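Local coordinates for lipoate-protein ligase 1 (Plasmodium falciparum, PDB 5T8U) that belongs to the lipoate-protein ligase family, pairing a lipoyl protein ligase A/B catalytic domain with a smaller C-terminal domain, and holds lipoic acid in its pocket, at residues I66-W74 / I307-D318. Numbering follows the deposited sequence.
Sequences IIGKNQNIW and IFSDCLDINLID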
ATOM      1  N   ILE A  66      -2.336  -5.585   8.976  1.00 70.82           N
ATOM      2  CA  ILE A  66      -2.927  -4.843   7.870  1.00 68.75           C
ATOM      3  C   ILE A  66      -3.096  -5.817   6.713  1.00 74.10           C
ATOM      4  O   ILE A  66      -2.126  -6.443   6.269  1.00 72.29           O
ATOM      5  CB  ILE A  66      -2.076  -3.629   7.473  1.00 68.38           C
ATOM      6  CG1 ILE A  66      -1.810  -2.743   8.695  1.00 68.89           C
ATOM      7  CG2 ILE A  66      -2.793  -2.807   6.412  1.00 66.96           C
ATOM      8  CD1 ILE A  66      -0.593  -3.137   9.518  1.00 69.76           C
ATOM      9  N   ILE A  67      -4.328  -5.938   6.224  1.00 85.70           N
ATOM     10  CA  ILE A  67      -4.713  -7.033   5.342  1.00 89.89           C
ATOM     11  C   ILE A  67      -4.441  -6.671   3.888  1.00 87.66           C
ATOM     12  O   ILE A  67      -3.485  -7.165   3.280  1.00 91.74           O
ATOM     13  CB  ILE A  67      -6.195  -7.397   5.555  1.00 91.99           C
ATOM     14  CG1 ILE A  67      -6.445  -7.789   7.013  1.00 93.57           C
ATOM     15  CG2 ILE A  67      -6.599  -8.535   4.644  1.00 94.31           C
ATOM     16  CD1 ILE A  67      -7.910  -7.932   7.374  1.00 95.26           C
ATOM     17  N   GLY A  68      -5.283  -5.813   3.318  1.00 77.52           N
ATOM     18  CA  GLY A  68      -5.233  -5.523   1.898  1.00 72.75           C
ATOM     19  C   GLY A  68      -6.625  -5.335   1.334  1.00 70.68           C
ATOM     20  O   GLY A  68      -7.561  -6.029   1.743  1.00 73.52           O
ATOM     21  N   LYS A  69      -6.775  -4.406   0.387  1.00 63.88           N
ATOM     22  CA  LYS A  69      -8.105  -4.004  -0.058  1.00 63.06           C
ATOM     23  C   LYS A  69      -8.947  -5.185  -0.522  1.00 65.87           C
ATOM     24  O   LYS A  69     -10.174  -5.168  -0.371  1.00 67.74           O
ATOM     25  CB  LYS A  69      -7.990  -2.974  -1.184  1.00 61.63           C
ATOM     26  CG  LYS A  69      -9.311  -2.679  -1.875  1.00 63.43           C
ATOM     27  CD  LYS A  69      -9.232  -1.443  -2.751  1.00 65.13           C
ATOM     28  CE  LYS A  69     -10.054  -1.620  -4.017  1.00 67.64           C
ATOM     29  NZ  LYS A  69     -10.300  -0.329  -4.718  1.00 68.85           N
ATOM     30  N   ASN A  70      -8.316  -6.221  -1.080  1.00 67.14           N
ATOM     31  CA  ASN A  70      -9.037  -7.306  -1.736  1.00 67.79           C
ATOM     32  C   ASN A  70      -8.760  -8.669  -1.109  1.00 68.00           C
ATOM     33  O   ASN A  70      -9.048  -9.697  -1.728  1.00 71.58           O
ATOM     34  CB  ASN A  70      -8.691  -7.335  -3.226  1.00 66.31           C
ATOM     35  CG  ASN A  70      -9.131  -6.078  -3.949  1.00 65.33           C
ATOM     36  OD1 ASN A  70     -10.245  -5.591  -3.749  1.00 66.71           O
ATOM     37  ND2 ASN A  70      -8.256  -5.541  -4.789  1.00 63.38           N
ATOM     38  N   GLN A  71      -8.218  -8.708   0.101  0.92 65.52           N
ATOM     39  CA  GLN A  71      -7.923  -9.972   0.756  0.92 65.64           C
ATOM     40  C   GLN A  71      -9.070 -10.396   1.670  0.92 70.98           C
ATOM     41  O   GLN A  71      -9.870  -9.579   2.131  0.92 69.16           O
ATOM     42  CB  GLN A  71      -6.628  -9.868   1.561  0.92 61.23           C
ATOM     43  CG  GLN A  71      -5.391 -10.334   0.819  0.92 59.19           C
ATOM     44  CD  GLN A  71      -4.200 -10.513   1.739  0.92 57.44           C
ATOM     45  OE1 GLN A  71      -3.837  -9.605   2.486  0.92 54.80           O
ATOM     46  NE2 GLN A  71      -3.589 -11.691   1.693  0.92 59.95           N
ATOM     47  N   ASN A  72      -9.142 -11.701   1.921  0.95 80.70           N
ATOM     48  CA  ASN A  72     -10.127 -12.283   2.824  0.95 85.97           C
ATOM     49  C   ASN A  72      -9.492 -12.434   4.200  0.95 86.47           C
ATOM     50  O   ASN A  72      -8.488 -13.139   4.350  0.95 86.84           O
ATOM     51  CB  ASN A  72     -10.617 -13.632   2.298  0.95 88.52           C
ATOM     52  CG  ASN A  72     -11.512 -14.355   3.286  0.95 91.65           C
ATOM     53  OD1 ASN A  72     -11.031 -14.995   4.221  0.95 92.66           O
ATOM     54  ND2 ASN A  72     -12.821 -14.268   3.077  0.95 93.74           N
ATOM     55  N   ILE A  73     -10.080 -11.778   5.202  1.00 86.17           N
ATOM     56  CA  ILE A  73      -9.467 -11.739   6.528  1.00 86.27           C
ATOM     57  C   ILE A  73      -9.394 -13.137   7.131  1.00 87.92           C
ATOM     58  O   ILE A  73      -8.429 -13.479   7.824  1.00 90.02           O
ATOM     59  CB  ILE A  73     -10.238 -10.767   7.441  1.00 85.51           C
ATOM     60  CG1 ILE A  73      -9.500 -10.597   8.770  1.00 83.96           C
ATOM     61  CG2 ILE A  73     -11.666 -11.262   7.672  1.00 88.01           C
ATOM     62  CD1 ILE A  73     -10.065  -9.506   9.659  1.00 82.30           C
ATOM     63  N   TRP A  74     -10.404 -13.970   6.869  1.00 84.99           N
ATOM     64  CA  TRP A  74     -10.497 -15.263   7.536  1.00 88.21           C
ATOM     65  C   TRP A  74      -9.455 -16.255   7.038  1.00 88.08           C
ATOM     66  O   TRP A  74      -9.102 -17.184   7.772  1.00 87.53           O
ATOM     67  CB  TRP A  74     -11.897 -15.847   7.347  1.00 93.82           C
ATOM     68  CG  TRP A  74     -12.977 -14.871   7.672  1.00 96.98           C
ATOM     69  CD1 TRP A  74     -13.624 -14.045   6.800  1.00 97.03           C
ATOM     70  CD2 TRP A  74     -13.530 -14.606   8.964  1.00 99.47           C
ATOM     71  NE1 TRP A  74     -14.549 -13.284   7.470  1.00 98.23           N
ATOM     72  CE2 TRP A  74     -14.512 -13.609   8.800  1.00 99.81           C
ATOM     73  CE3 TRP A  74     -13.292 -15.115  10.244  1.00101.39           C
ATOM     74  CZ2 TRP A  74     -15.256 -13.113   9.867  1.00101.43           C
ATOM     75  CZ3 TRP A  74     -14.033 -14.623  11.301  1.00102.90           C
ATOM     76  CH2 TRP A  74     -14.999 -13.632  11.106  1.00102.76           C
ATOM     77  N   ILE A 307     -14.453 -10.700  -5.815  1.00 83.90           N
ATOM     78  CA  ILE A 307     -13.106 -11.197  -6.070  1.00 83.39           C
ATOM     79  C   ILE A 307     -12.241 -10.901  -4.855  1.00 85.84           C
ATOM     80  O   ILE A 307     -12.167  -9.751  -4.405  1.00 86.33           O
ATOM     81  CB  ILE A 307     -12.492 -10.570  -7.336  1.00 79.07           C
ATOM     82  CG1 ILE A 307     -13.380 -10.851  -8.550  1.00 79.25           C
ATOM     83  CG2 ILE A 307     -11.075 -11.110  -7.565  1.00 76.53           C
ATOM     84  CD1 ILE A 307     -12.892 -10.233  -9.853  1.00 77.26           C
ATOM     85  N   PHE A 308     -11.594 -11.936  -4.329  1.00 90.36           N
ATOM     86  CA  PHE A 308     -10.533 -11.786  -3.347  1.00 92.52           C
ATOM     87  C   PHE A 308      -9.209 -12.133  -4.011  1.00 89.37           C
ATOM     88  O   PHE A 308      -9.157 -12.982  -4.903  1.00 98.10           O
ATOM     89  CB  PHE A 308     -10.760 -12.685  -2.130  1.00 95.42           C
ATOM     90  CG  PHE A 308     -12.078 -12.464  -1.446  1.00 97.32           C
ATOM     91  CD1 PHE A 308     -12.727 -13.511  -0.814  1.00 99.80           C
ATOM     92  CD2 PHE A 308     -12.666 -11.210  -1.431  1.00 96.91           C
ATOM     93  CE1 PHE A 308     -13.941 -13.312  -0.182  1.00102.73           C
ATOM     94  CE2 PHE A 308     -13.877 -11.005  -0.801  1.00100.20           C
ATOM     95  CZ  PHE A 308     -14.516 -12.057  -0.176  1.00102.91           C
ATOM     96  N   SER A 309      -8.134 -11.473  -3.588  1.00 68.31           N
ATOM     97  CA  SER A 309      -6.870 -11.645  -4.289  1.00 62.53           C
ATOM     98  C   SER A 309      -5.707 -11.220  -3.405  1.00 68.60           C
ATOM     99  O   SER A 309      -5.882 -10.615  -2.345  1.00 61.11           O
ATOM    100  CB  SER A 309      -6.861 -10.847  -5.594  1.00 61.01           C
ATOM    101  OG  SER A 309      -5.638 -11.010  -6.292  1.00 60.65           O
ATOM    102  N   ASP A 310      -4.506 -11.545  -3.885  1.00 94.79           N
ATOM    103  CA  ASP A 310      -3.241 -11.186  -3.260  1.00 97.71           C
ATOM    104  C   ASP A 310      -2.453 -10.200  -4.118  1.00 91.59           C
ATOM    105  O   ASP A 310      -1.250 -10.015  -3.906  1.00 94.27           O
ATOM    106  CB  ASP A 310      -2.422 -12.456  -3.015  1.00100.61           C
ATOM    107  CG  ASP A 310      -1.401 -12.300  -1.908  1.00103.21           C
ATOM    108  OD1 ASP A 310      -1.740 -11.721  -0.856  1.00104.66           O
ATOM    109  OD2 ASP A 310      -0.263 -12.785  -2.086  1.00104.49           O
ATOM    110  N   CYS A 311      -3.118  -9.555  -5.073  0.88 77.48           N
ATOM    111  CA  CYS A 311      -2.456  -8.865  -6.171  0.88 72.10           C
ATOM    112  C   CYS A 311      -2.164  -7.409  -5.827  0.88 67.75           C
ATOM    113  O   CYS A 311      -2.839  -6.795  -4.997  0.88 68.49           O
ATOM    114  CB  CYS A 311      -3.330  -8.931  -7.427  0.88 73.10           C
ATOM    115  SG  CYS A 311      -2.557  -8.332  -8.945  0.88 74.69           S
ATOM    116  N   LEU A 312      -1.144  -6.861  -6.488  1.00 61.38           N
ATOM    117  CA  LEU A 312      -0.806  -5.447  -6.366  1.00 60.97           C
ATOM    118  C   LEU A 312      -1.598  -4.570  -7.325  1.00 63.68           C
ATOM    119  O   LEU A 312      -1.784  -3.379  -7.051  1.00 61.38           O
ATOM    120  CB  LEU A 312       0.688  -5.234  -6.627  1.00 60.67           C
ATOM    121  CG  LEU A 312       1.675  -5.797  -5.605  1.00 61.04           C
ATOM    122  CD1 LEU A 312       3.090  -5.673  -6.138  1.00 61.21           C
ATOM    123  CD2 LEU A 312       1.543  -5.084  -4.268  1.00 59.39           C
ATOM    124  N   ASP A 313      -2.060  -5.129  -8.445  1.00 68.34           N
ATOM    125  CA  ASP A 313      -2.760  -4.356  -9.470  1.00 69.67           C
ATOM    126  C   ASP A 313      -4.242  -4.300  -9.103  1.00 70.24           C
ATOM    127  O   ASP A 313      -5.078  -5.050  -9.612  1.00 73.83           O
ATOM    128  CB  ASP A 313      -2.536  -4.968 -10.846  1.00 72.46           C
ATOM    129  CG  ASP A 313      -2.773  -3.980 -11.971  1.00 74.72           C
ATOM    130  OD1 ASP A 313      -3.741  -3.196 -11.884  1.00 75.47           O
ATOM    131  OD2 ASP A 313      -1.986  -3.985 -12.942  1.00 75.55           O
ATOM    132  N   ILE A 314      -4.560  -3.383  -8.185  0.93 67.78           N
ATOM    133  CA  ILE A 314      -5.939  -3.216  -7.734  0.93 68.32           C
ATOM    134  C   ILE A 314      -6.839  -2.758  -8.876  0.93 70.11           C
ATOM    135  O   ILE A 314      -8.012  -3.146  -8.947  0.93 73.19           O
ATOM    136  CB  ILE A 314      -5.987  -2.235  -6.543  0.93 66.69           C
ATOM    137  CG1 ILE A 314      -5.321  -0.900  -6.904  0.93 65.72           C
ATOM    138  CG2 ILE A 314      -5.322  -2.867  -5.323  0.93 64.10           C
ATOM    139  CD1 ILE A 314      -5.437   0.169  -5.830  0.93 65.33           C
ATOM    140  N   ASN A 315      -6.313  -1.929  -9.779  0.85 66.43           N
ATOM    141  CA  ASN A 315      -7.091  -1.495 -10.936  0.85 68.22           C
ATOM    142  C   ASN A 315      -7.565  -2.690 -11.754  0.85 67.37           C
ATOM    143  O   ASN A 315      -8.758  -2.824 -12.055  0.85 66.30           O
ATOM    144  CB  ASN A 315      -6.248  -0.549 -11.793  0.85 71.15           C
ATOM    145  CG  ASN A 315      -6.872  -0.265 -13.146  0.85 76.76           C
ATOM    146  OD1 ASN A 315      -6.636  -0.987 -14.116  0.85 77.31           O
ATOM    147  ND2 ASN A 315      -7.663   0.799 -13.220  0.85 78.54           N
ATOM    148  N   LEU A 316      -6.633  -3.571 -12.122  1.00 69.78           N
ATOM    149  CA  LEU A 316      -6.988  -4.791 -12.836  1.00 70.02           C
ATOM    150  C   LEU A 316      -8.125  -5.522 -12.135  1.00 70.48           C
ATOM    151  O   LEU A 316      -9.066  -5.994 -12.783  1.00 71.52           O
ATOM    152  CB  LEU A 316      -5.748  -5.685 -12.956  1.00 70.05           C
ATOM    153  CG  LEU A 316      -5.832  -7.082 -13.588  1.00 72.15           C
ATOM    154  CD1 LEU A 316      -6.220  -8.144 -12.560  1.00 72.36           C
ATOM    155  CD2 LEU A 316      -6.764  -7.109 -14.794  1.00 73.90           C
ATOM    156  N   ILE A 317      -8.074  -5.595 -10.804  1.00 69.46           N
ATOM    157  CA  ILE A 317      -9.024  -6.421 -10.069  1.00 70.75           C
ATOM    158  C   ILE A 317     -10.396  -5.762 -10.022  1.00 76.12           C
ATOM    159  O   ILE A 317     -11.422  -6.447 -10.065  1.00 75.49           O
ATOM    160  CB  ILE A 317      -8.480  -6.726  -8.663  1.00 66.83           C
ATOM    161  CG1 ILE A 317      -7.422  -7.827  -8.780  1.00 67.51           C
ATOM    162  CG2 ILE A 317      -9.613  -7.120  -7.699  1.00 66.79           C
ATOM    163  CD1 ILE A 317      -6.869  -8.304  -7.479  1.00 69.13           C
ATOM    164  N   ASP A 318     -10.445  -4.433  -9.915  1.00 87.04           N
ATOM    165  CA  ASP A 318     -11.735  -3.758 -10.008  1.00 93.27           C
ATOM    166  C   ASP A 318     -12.328  -3.920 -11.403  1.00 93.30           C
ATOM    167  O   ASP A 318     -13.529  -4.197 -11.551  1.00 97.07           O
ATOM    168  CB  ASP A 318     -11.586  -2.281  -9.645  1.00 94.66           C
ATOM    169  CG  ASP A 318     -11.318  -2.069  -8.168  1.00 95.42           C
ATOM    170  OD1 ASP A 318     -11.840  -2.857  -7.350  1.00 96.74           O
ATOM    171  OD2 ASP A 318     -10.588  -1.117  -7.823  1.00 95.07           O
TER
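A type I beta turn, Gly68 to Gln71, in the catalytic part of this ligase docks on edge strand 302-309 and helix 314-321 of the C-terminal part, its Asn70 meeting Phe308 and Ser309. Glycine suits the turn's first place: at phi and psi both 143° a CB would jam against Ile67 O. Ser309 N donates to Asn70 O at 2.7 Å, reaching the oxygen from above the carbonyl plane, and Phe308 CA adds a CA-H...O contact to the same atom. The side chain of Asn70 leads instead to the helix, where ND2 lies 3.6 Å from Ile317 CG2 and also near Ile314 CG2. The long, flexible Lys69 reaches Asp318, just after Ile317: CG stands opposite the backbone N (chi1 170°) and NZ forms a 3.2 Å salt bridge with the syn side of Asp318 OD2. Asn72 lays CB and ND2 against the Phe308 ring, amide and ring planes 50° apart, while its OD1 caps helix 73-76 through Ser75 N. Gln71 CG packs on Ser309 O. Across these two segments one directional backbone bond and a partly exposed salt bridge, probably weakened by solvent, combine with side-chain packing, whereas Asn70 ND2, buried with no polar partner in the model, probably pays a desolvation cost.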